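Local coordinates for protein putative glycosyl hydrolase (Bacteroides thetaiotaomicron VPI-5482, PDB 3K11) that is of uncharacterised function but is probably a glycoside hydrolase of the family 88 type, at residues R266-D280 / I331-W344. Sequence-based numbering, arbitrary orientation.
Sequences RANGWALLTACELLD and IYVYCLAHAINKGW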
ATOM      1  N   ARG A 266      -6.930   1.739  16.889  1.00 22.68           N
ATOM      2  CA  ARG A 266      -7.815   1.647  18.044  1.00 23.24           C
ATOM      3  C   ARG A 266      -9.013   2.579  17.910  1.00 22.94           C
ATOM      4  O   ARG A 266     -10.122   2.149  18.137  1.00 25.62           O
ATOM      5  CB  ARG A 266      -7.099   1.885  19.357  1.00 22.56           C
ATOM      6  CG  ARG A 266      -8.101   1.837  20.525  1.00 24.56           C
ATOM      7  CD  ARG A 266      -7.510   1.514  21.869  1.00 24.34           C
ATOM      8  NE  ARG A 266      -6.602   2.536  22.351  1.00 23.67           N
ATOM      9  CZ  ARG A 266      -5.346   2.319  22.725  1.00 21.28           C
ATOM     10  NH1 ARG A 266      -4.795   1.116  22.685  1.00 24.22           N
ATOM     11  NH2 ARG A 266      -4.642   3.349  23.203  1.00 23.63           N
ATOM     12  N   ALA A 267      -8.813   3.820  17.497  1.00 23.24           N
ATOM     13  CA  ALA A 267      -9.931   4.764  17.386  1.00 22.81           C
ATOM     14  C   ALA A 267     -10.866   4.316  16.272  1.00 22.95           C
ATOM     15  O   ALA A 267     -12.069   4.513  16.361  1.00 23.57           O
ATOM     16  CB  ALA A 267      -9.431   6.217  17.168  1.00 21.99           C
ATOM     17  N   ASN A 268     -10.338   3.691  15.210  1.00 22.36           N
ATOM     18  CA  ASN A 268     -11.217   3.102  14.213  1.00 20.36           C
ATOM     19  C   ASN A 268     -12.017   1.980  14.825  1.00 22.19           C
ATOM     20  O   ASN A 268     -13.214   1.846  14.557  1.00 24.27           O
ATOM     21  CB  ASN A 268     -10.429   2.638  12.981  1.00 23.31           C
ATOM     22  CG  ASN A 268     -10.400   3.717  11.914  1.00 20.88           C
ATOM     23  OD1 ASN A 268     -11.272   3.722  11.017  1.00 22.17           O
ATOM     24  ND2 ASN A 268      -9.474   4.701  12.055  1.00 23.35           N
ATOM     25  N   GLY A 269     -11.413   1.244  15.765  1.00 22.87           N
ATOM     26  CA  GLY A 269     -12.166   0.268  16.549  1.00 23.43           C
ATOM     27  C   GLY A 269     -13.264   0.938  17.359  1.00 22.69           C
ATOM     28  O   GLY A 269     -14.402   0.482  17.369  1.00 23.90           O
ATOM     29  N   TRP A 270     -12.962   2.023  18.036  1.00 22.83           N
ATOM     30  CA  TRP A 270     -13.985   2.722  18.793  1.00 22.37           C
ATOM     31  C   TRP A 270     -15.174   3.148  17.916  1.00 24.21           C
ATOM     32  O   TRP A 270     -16.299   3.068  18.341  1.00 24.96           O
ATOM     33  CB  TRP A 270     -13.401   3.944  19.477  1.00 22.64           C
ATOM     34  CG  TRP A 270     -12.421   3.676  20.589  1.00 23.02           C
ATOM     35  CD1 TRP A 270     -11.326   4.465  20.923  1.00 27.84           C
ATOM     36  CD2 TRP A 270     -12.423   2.591  21.520  1.00 28.25           C
ATOM     37  NE1 TRP A 270     -10.682   3.911  21.978  1.00 28.38           N
ATOM     38  CE2 TRP A 270     -11.321   2.764  22.357  1.00 30.82           C
ATOM     39  CE3 TRP A 270     -13.246   1.487  21.724  1.00 35.07           C
ATOM     40  CZ2 TRP A 270     -11.013   1.882  23.366  1.00 31.82           C
ATOM     41  CZ3 TRP A 270     -12.932   0.601  22.745  1.00 35.37           C
ATOM     42  CH2 TRP A 270     -11.810   0.804  23.537  1.00 33.23           C
ATOM     43  N   ALA A 271     -14.929   3.564  16.679  1.00 24.08           N
ATOM     44  CA  ALA A 271     -15.988   3.997  15.755  1.00 22.31           C
ATOM     45  C   ALA A 271     -16.828   2.788  15.326  1.00 23.07           C
ATOM     46  O   ALA A 271     -18.052   2.877  15.183  1.00 24.86           O
ATOM     47  CB  ALA A 271     -15.379   4.644  14.498  1.00 23.02           C
ATOM     48  N   LEU A 272     -16.171   1.657  15.096  1.00 23.38           N
ATOM     49  CA  LEU A 272     -16.886   0.417  14.711  1.00 22.82           C
ATOM     50  C   LEU A 272     -17.745  -0.075  15.863  1.00 23.57           C
ATOM     51  O   LEU A 272     -18.904  -0.487  15.679  1.00 23.70           O
ATOM     52  CB  LEU A 272     -15.864  -0.654  14.272  1.00 21.98           C
ATOM     53  CG  LEU A 272     -16.412  -1.804  13.379  1.00 23.73           C
ATOM     54  CD1 LEU A 272     -16.982  -1.301  12.015  1.00 24.79           C
ATOM     55  CD2 LEU A 272     -15.332  -2.873  13.182  1.00 22.76           C
ATOM     56  N   LEU A 273     -17.174   0.014  17.067  1.00 21.80           N
ATOM     57  CA  LEU A 273     -17.864  -0.396  18.302  1.00 22.14           C
ATOM     58  C   LEU A 273     -19.023   0.522  18.605  1.00 21.15           C
ATOM     59  O   LEU A 273     -20.074   0.062  19.079  1.00 23.89           O
ATOM     60  CB  LEU A 273     -16.850  -0.497  19.465  1.00 22.06           C
ATOM     61  CG  LEU A 273     -17.301  -1.002  20.830  1.00 30.46           C
ATOM     62  CD1 LEU A 273     -18.139  -2.222  20.783  1.00 20.80           C
ATOM     63  CD2 LEU A 273     -16.075  -1.226  21.728  1.00 28.71           C
ATOM     64  N   THR A 274     -18.858   1.814  18.357  1.00 23.53           N
ATOM     65  CA  THR A 274     -19.973   2.763  18.522  1.00 23.64           C
ATOM     66  C   THR A 274     -21.161   2.395  17.652  1.00 24.13           C
ATOM     67  O   THR A 274     -22.314   2.384  18.101  1.00 24.35           O
ATOM     68  CB  THR A 274     -19.532   4.185  18.146  1.00 24.18           C
ATOM     69  OG1 THR A 274     -18.485   4.569  19.034  1.00 26.31           O
ATOM     70  CG2 THR A 274     -20.676   5.178  18.309  1.00 24.14           C
ATOM     71  N   ALA A 275     -20.897   2.082  16.388  1.00 23.11           N
ATOM     72  CA  ALA A 275     -21.972   1.635  15.493  1.00 22.68           C
ATOM     73  C   ALA A 275     -22.669   0.400  16.054  1.00 23.75           C
ATOM     74  O   ALA A 275     -23.889   0.316  16.030  1.00 24.51           O
ATOM     75  CB  ALA A 275     -21.404   1.381  14.104  1.00 21.11           C
ATOM     76  N   CYS A 276     -21.911  -0.584  16.568  1.00 23.20           N
ATOM     77  CA  CYS A 276     -22.519  -1.757  17.207  1.00 23.12           C
ATOM     78  C   CYS A 276     -23.344  -1.388  18.426  1.00 23.07           C
ATOM     79  O   CYS A 276     -24.453  -1.870  18.557  1.00 24.04           O
ATOM     80  CB  CYS A 276     -21.444  -2.778  17.618  1.00 22.89           C
ATOM     81  SG  CYS A 276     -20.603  -3.571  16.217  1.00 25.26           S
ATOM     82  N   GLU A 277     -22.817  -0.539  19.312  1.00 20.74           N
ATOM     83  CA  GLU A 277     -23.572  -0.148  20.489  1.00 22.49           C
ATOM     84  C   GLU A 277     -24.878   0.573  20.151  1.00 24.40           C
ATOM     85  O   GLU A 277     -25.921   0.363  20.802  1.00 22.72           O
ATOM     86  CB  GLU A 277     -22.720   0.723  21.379  1.00 24.11           C
ATOM     87  CG  GLU A 277     -21.524   0.010  22.043  1.00 23.92           C
ATOM     88  CD  GLU A 277     -21.916  -0.868  23.186  1.00 27.43           C
ATOM     89  OE1 GLU A 277     -22.198  -2.049  22.942  1.00 25.85           O
ATOM     90  OE2 GLU A 277     -21.834  -0.404  24.342  1.00 28.78           O
ATOM     91  N   LEU A 278     -24.821   1.441  19.148  1.00 23.93           N
ATOM     92  CA  LEU A 278     -25.988   2.198  18.684  1.00 22.22           C
ATOM     93  C   LEU A 278     -26.986   1.305  17.977  1.00 24.19           C
ATOM     94  O   LEU A 278     -28.177   1.359  18.257  1.00 23.97           O
ATOM     95  CB  LEU A 278     -25.534   3.354  17.782  1.00 22.88           C
ATOM     96  CG  LEU A 278     -26.598   4.287  17.223  1.00 21.54           C
ATOM     97  CD1 LEU A 278     -27.456   4.839  18.335  1.00 20.69           C
ATOM     98  CD2 LEU A 278     -25.955   5.420  16.374  1.00 19.61           C
ATOM     99  N   LEU A 279     -26.497   0.449  17.083  1.00 22.66           N
ATOM    100  CA  LEU A 279     -27.377  -0.486  16.401  1.00 21.70           C
ATOM    101  C   LEU A 279     -28.016  -1.558  17.330  1.00 24.30           C
ATOM    102  O   LEU A 279     -29.098  -2.114  17.035  1.00 24.19           O
ATOM    103  CB  LEU A 279     -26.676  -1.080  15.176  1.00 20.05           C
ATOM    104  CG  LEU A 279     -26.433  -0.139  14.020  1.00 23.50           C
ATOM    105  CD1 LEU A 279     -25.434  -0.760  13.100  1.00 20.57           C
ATOM    106  CD2 LEU A 279     -27.735   0.262  13.284  1.00 24.12           C
ATOM    107  N   ASP A 280     -27.376  -1.826  18.476  1.00 24.15           N
ATOM    108  CA  ASP A 280     -27.993  -2.669  19.495  1.00 24.44           C
ATOM    109  C   ASP A 280     -29.214  -2.009  20.099  1.00 24.68           C
ATOM    110  O   ASP A 280     -30.090  -2.683  20.611  1.00 24.51           O
ATOM    111  CB  ASP A 280     -27.000  -2.941  20.631  1.00 25.47           C
ATOM    112  CG  ASP A 280     -25.950  -4.002  20.277  1.00 25.02           C
ATOM    113  OD1 ASP A 280     -26.111  -4.761  19.279  1.00 25.78           O
ATOM    114  OD2 ASP A 280     -24.952  -4.101  21.061  1.00 24.60           O
ATOM    115  N   ILE A 331     -11.025  -5.441  19.271  1.00 23.91           N
ATOM    116  CA  ILE A 331     -12.236  -4.671  19.011  1.00 23.86           C
ATOM    117  C   ILE A 331     -12.871  -5.103  17.663  1.00 20.69           C
ATOM    118  O   ILE A 331     -14.092  -5.366  17.619  1.00 23.43           O
ATOM    119  CB  ILE A 331     -12.017  -3.146  18.996  1.00 22.33           C
ATOM    120  CG1 ILE A 331     -11.555  -2.608  20.370  1.00 25.46           C
ATOM    121  CG2 ILE A 331     -13.321  -2.435  18.550  1.00 20.56           C
ATOM    122  CD1 ILE A 331     -10.875  -1.180  20.292  1.00 23.45           C
ATOM    123  N   TYR A 332     -12.084  -5.192  16.600  1.00 23.80           N
ATOM    124  CA  TYR A 332     -12.624  -5.606  15.315  1.00 22.76           C
ATOM    125  C   TYR A 332     -13.210  -6.991  15.365  1.00 23.40           C
ATOM    126  O   TYR A 332     -14.270  -7.256  14.771  1.00 24.18           O
ATOM    127  CB  TYR A 332     -11.605  -5.553  14.204  1.00 23.86           C
ATOM    128  CG  TYR A 332     -10.993  -4.169  14.013  1.00 21.49           C
ATOM    129  CD1 TYR A 332     -11.765  -3.014  14.088  1.00 26.04           C
ATOM    130  CD2 TYR A 332      -9.666  -4.025  13.691  1.00 26.78           C
ATOM    131  CE1 TYR A 332     -11.192  -1.757  13.893  1.00 27.13           C
ATOM    132  CE2 TYR A 332      -9.085  -2.759  13.492  1.00 26.18           C
ATOM    133  CZ  TYR A 332      -9.854  -1.642  13.613  1.00 26.86           C
ATOM    134  OH  TYR A 332      -9.294  -0.381  13.455  1.00 27.43           O
ATOM    135  N   VAL A 333     -12.519  -7.897  16.026  1.00 22.94           N
ATOM    136  CA  VAL A 333     -13.052  -9.282  16.168  1.00 23.23           C
ATOM    137  C   VAL A 333     -14.429  -9.245  16.852  1.00 24.24           C
ATOM    138  O   VAL A 333     -15.354  -9.923  16.413  1.00 21.14           O
ATOM    139  CB  VAL A 333     -12.071 -10.196  16.945  1.00 21.62           C
ATOM    140  CG1 VAL A 333     -12.704 -11.562  17.319  1.00 20.03           C
ATOM    141  CG2 VAL A 333     -10.766 -10.419  16.098  1.00 21.34           C
ATOM    142  N   TYR A 334     -14.543  -8.497  17.940  1.00 24.37           N
ATOM    143  CA  TYR A 334     -15.829  -8.376  18.611  1.00 23.04           C
ATOM    144  C   TYR A 334     -16.863  -7.844  17.625  1.00 24.68           C
ATOM    145  O   TYR A 334     -17.968  -8.372  17.529  1.00 23.60           O
ATOM    146  CB  TYR A 334     -15.817  -7.458  19.844  1.00 23.09           C
ATOM    147  CG  TYR A 334     -17.243  -7.089  20.210  1.00 23.02           C
ATOM    148  CD1 TYR A 334     -18.078  -8.007  20.842  1.00 21.48           C
ATOM    149  CD2 TYR A 334     -17.791  -5.855  19.863  1.00 23.54           C
ATOM    150  CE1 TYR A 334     -19.390  -7.687  21.116  1.00 26.42           C
ATOM    151  CE2 TYR A 334     -19.141  -5.543  20.117  1.00 23.01           C
ATOM    152  CZ  TYR A 334     -19.916  -6.470  20.754  1.00 23.35           C
ATOM    153  OH  TYR A 334     -21.231  -6.198  21.056  1.00 23.63           O
ATOM    154  N   CYS A 335     -16.543  -6.731  16.975  1.00 22.68           N
ATOM    155  CA  CYS A 335     -17.538  -6.112  16.118  1.00 22.70           C
ATOM    156  C   CYS A 335     -18.009  -7.033  15.011  1.00 24.08           C
ATOM    157  O   CYS A 335     -19.175  -7.039  14.664  1.00 23.09           O
ATOM    158  CB  CYS A 335     -16.998  -4.857  15.487  1.00 22.17           C
ATOM    159  SG  CYS A 335     -16.761  -3.554  16.756  1.00 24.74           S
ATOM    160  N   LEU A 336     -17.071  -7.751  14.415  1.00 22.31           N
ATOM    161  CA  LEU A 336     -17.393  -8.625  13.295  1.00 23.09           C
ATOM    162  C   LEU A 336     -18.224  -9.807  13.745  1.00 24.09           C
ATOM    163  O   LEU A 336     -19.263 -10.114  13.125  1.00 25.00           O
ATOM    164  CB  LEU A 336     -16.119  -9.063  12.582  1.00 23.70           C
ATOM    165  CG  LEU A 336     -15.325  -8.008  11.833  1.00 25.56           C
ATOM    166  CD1 LEU A 336     -13.934  -8.590  11.424  1.00 23.76           C
ATOM    167  CD2 LEU A 336     -16.124  -7.367  10.617  1.00 22.74           C
ATOM    168  N   ALA A 337     -17.831 -10.456  14.845  1.00 22.07           N
ATOM    169  CA  ALA A 337     -18.611 -11.599  15.363  1.00 20.02           C
ATOM    170  C   ALA A 337     -20.014 -11.133  15.741  1.00 20.77           C
ATOM    171  O   ALA A 337     -21.008 -11.828  15.467  1.00 21.81           O
ATOM    172  CB  ALA A 337     -17.899 -12.216  16.556  1.00 20.37           C
ATOM    173  N   HIS A 338     -20.100  -9.966  16.386  1.00 23.86           N
ATOM    174  CA  HIS A 338     -21.394  -9.423  16.822  1.00 24.43           C
ATOM    175  C   HIS A 338     -22.330  -9.161  15.626  1.00 23.33           C
ATOM    176  O   HIS A 338     -23.507  -9.533  15.641  1.00 24.97           O
ATOM    177  CB  HIS A 338     -21.182  -8.128  17.581  1.00 24.02           C
ATOM    178  CG  HIS A 338     -22.411  -7.614  18.250  1.00 22.93           C
ATOM    179  ND1 HIS A 338     -23.039  -8.323  19.253  1.00 23.23           N
ATOM    180  CD2 HIS A 338     -23.120  -6.467  18.083  1.00 23.30           C
ATOM    181  CE1 HIS A 338     -24.113  -7.649  19.648  1.00 28.33           C
ATOM    182  NE2 HIS A 338     -24.171  -6.509  18.976  1.00 25.70           N
ATOM    183  N   ALA A 339     -21.763  -8.527  14.597  1.00 21.73           N
ATOM    184  CA  ALA A 339     -22.513  -8.160  13.394  1.00 18.43           C
ATOM    185  C   ALA A 339     -22.990  -9.425  12.670  1.00 23.68           C
ATOM    186  O   ALA A 339     -24.079  -9.435  12.118  1.00 23.61           O
ATOM    187  CB  ALA A 339     -21.657  -7.301  12.446  1.00 20.79           C
ATOM    188  N   ILE A 340     -22.181 -10.487  12.676  1.00 24.68           N
ATOM    189  CA  ILE A 340     -22.626 -11.752  12.090  1.00 21.76           C
ATOM    190  C   ILE A 340     -23.753 -12.337  12.928  1.00 21.55           C
ATOM    191  O   ILE A 340     -24.812 -12.740  12.371  1.00 22.31           O
ATOM    192  CB  ILE A 340     -21.488 -12.809  11.989  1.00 22.91           C
ATOM    193  CG1 ILE A 340     -20.392 -12.345  11.007  1.00 21.08           C
ATOM    194  CG2 ILE A 340     -22.066 -14.160  11.505  1.00 21.75           C
ATOM    195  CD1 ILE A 340     -18.999 -13.076  11.184  1.00 21.99           C
ATOM    196  N   ASN A 341     -23.542 -12.363  14.243  1.00 22.00           N
ATOM    197  CA  ASN A 341     -24.555 -12.885  15.168  1.00 22.20           C
ATOM    198  C   ASN A 341     -25.862 -12.124  15.050  1.00 25.15           C
ATOM    199  O   ASN A 341     -26.939 -12.733  15.175  1.00 23.40           O
ATOM    200  CB  ASN A 341     -24.057 -12.835  16.607  1.00 23.53           C
ATOM    201  CG  ASN A 341     -22.941 -13.839  16.888  1.00 24.17           C
ATOM    202  OD1 ASN A 341     -22.858 -14.886  16.231  1.00 27.54           O
ATOM    203  ND2 ASN A 341     -22.154 -13.566  17.923  1.00 25.25           N
ATOM    204  N   LYS A 342     -25.785 -10.809  14.837  1.00 21.84           N
ATOM    205  CA  LYS A 342     -26.987  -9.961  14.711  1.00 23.22           C
ATOM    206  C   LYS A 342     -27.646  -9.992  13.361  1.00 25.45           C
ATOM    207  O   LYS A 342     -28.724  -9.465  13.213  1.00 23.35           O
ATOM    208  CB  LYS A 342     -26.669  -8.494  15.072  1.00 23.12           C
ATOM    209  CG  LYS A 342     -26.261  -8.302  16.492  1.00 22.73           C
ATOM    210  CD  LYS A 342     -27.446  -8.345  17.497  1.00 35.17           C
ATOM    211  CE  LYS A 342     -28.192  -7.061  17.568  1.00 42.18           C
ATOM    212  NZ  LYS A 342     -29.075  -7.054  18.771  1.00 41.14           N
ATOM    213  N   GLY A 343     -27.020 -10.602  12.373  1.00 22.91           N
ATOM    214  CA  GLY A 343     -27.547 -10.650  11.021  1.00 26.68           C
ATOM    215  C   GLY A 343     -27.239  -9.411  10.210  1.00 24.18           C
ATOM    216  O   GLY A 343     -27.866  -9.212   9.183  1.00 23.76           O
ATOM    217  N   TRP A 344     -26.303  -8.567  10.657  1.00 24.42           N
ATOM    218  CA  TRP A 344     -25.964  -7.326   9.946  1.00 24.10           C
ATOM    219  C   TRP A 344     -24.989  -7.513   8.791  1.00 23.73           C
ATOM    220  O   TRP A 344     -25.053  -6.784   7.801  1.00 23.08           O
ATOM    221  CB  TRP A 344     -25.365  -6.305  10.897  1.00 25.27           C
ATOM    222  CG  TRP A 344     -26.218  -5.972  12.054  1.00 22.41           C
ATOM    223  CD1 TRP A 344     -27.550  -6.076  12.171  1.00 27.82           C
ATOM    224  CD2 TRP A 344     -25.753  -5.382  13.274  1.00 21.48           C
ATOM    225  NE1 TRP A 344     -27.955  -5.621  13.408  1.00 22.64           N
ATOM    226  CE2 TRP A 344     -26.855  -5.202  14.100  1.00 28.12           C
ATOM    227  CE3 TRP A 344     -24.496  -5.018  13.741  1.00 24.55           C
ATOM    228  CZ2 TRP A 344     -26.743  -4.651  15.357  1.00 22.86           C
ATOM    229  CZ3 TRP A 344     -24.370  -4.483  15.006  1.00 26.06           C
ATOM    230  CH2 TRP A 344     -25.486  -4.328  15.810  1.00 25.85           C
TER
HETATM  231  O   HOH W   1     -22.316  -3.842  20.780  1.00 23.78           O
HETATM  232  O   HOH W   2     -30.390  -4.601  17.286  1.00 29.52           O
HETATM  233  O   HOH W   3     -30.044  -5.347  20.839  1.00 50.48           O
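Helices 266-280 and 331-342 run roughly parallel, with 25° between their directions and axes 9.2 Å apart at closest approach. Both lie in the helical domain, consistent with the (alpha/alpha)6 barrel (six-hairpin fold) of family 88 hydrolases. The closest CA pair is Gly-269 and Ile-331, 5.5 Å apart. Glycine leaves room here for CD1 of Ile-331, which lies over one face of the Trp-270 six-membered ring, on the same side as Arg-266 CG. Ile-331 CG2 packs on the carbonyl oxygen of Gly-269. In the next turn Leu-272 directs CD2 against Cys-335 CB, a tight 3.5 Å, and also against the Tyr-332 ring. Leu-273 has CG anti to its backbone nitrogen (chi1 -176°), which carries CD1 to the CE2 corner of Tyr-334. Cys-276 SG rests against Cys-335 SG at 3.9 Å, a van der Waals contact rather than a disulfide. The same sulfur lies at the edge of the Trp-344 six-membered ring, and Leu-279 CB meets CH2 of that ring.

Polar groups gather round Asp-280 at the C-terminal end. The syn lone pair of Asp-280 OD1 takes a nearly straight bond from His-338 NE2, 2.6 Å long, in the imidazole plane. The carboxylate is turned 79° from that ring. ND1 of His-338 bonds Glu-409 on helix 400-416, so both ring nitrogens are held. Lys-342 NZ adds a long salt bridge to Asp-280 OD1, 3.8 Å. An alanine in place of Asp-280 would probably leave His-338 NE2 without its acceptor and Lys-342 without this counter-charge. One water donates to Asp-280 OD2 and Glu-277 OE1, and accepts from Tyr-334 OH, whose oxygen lies over the centre of the His-338 ring, 3.2 Å above its plane.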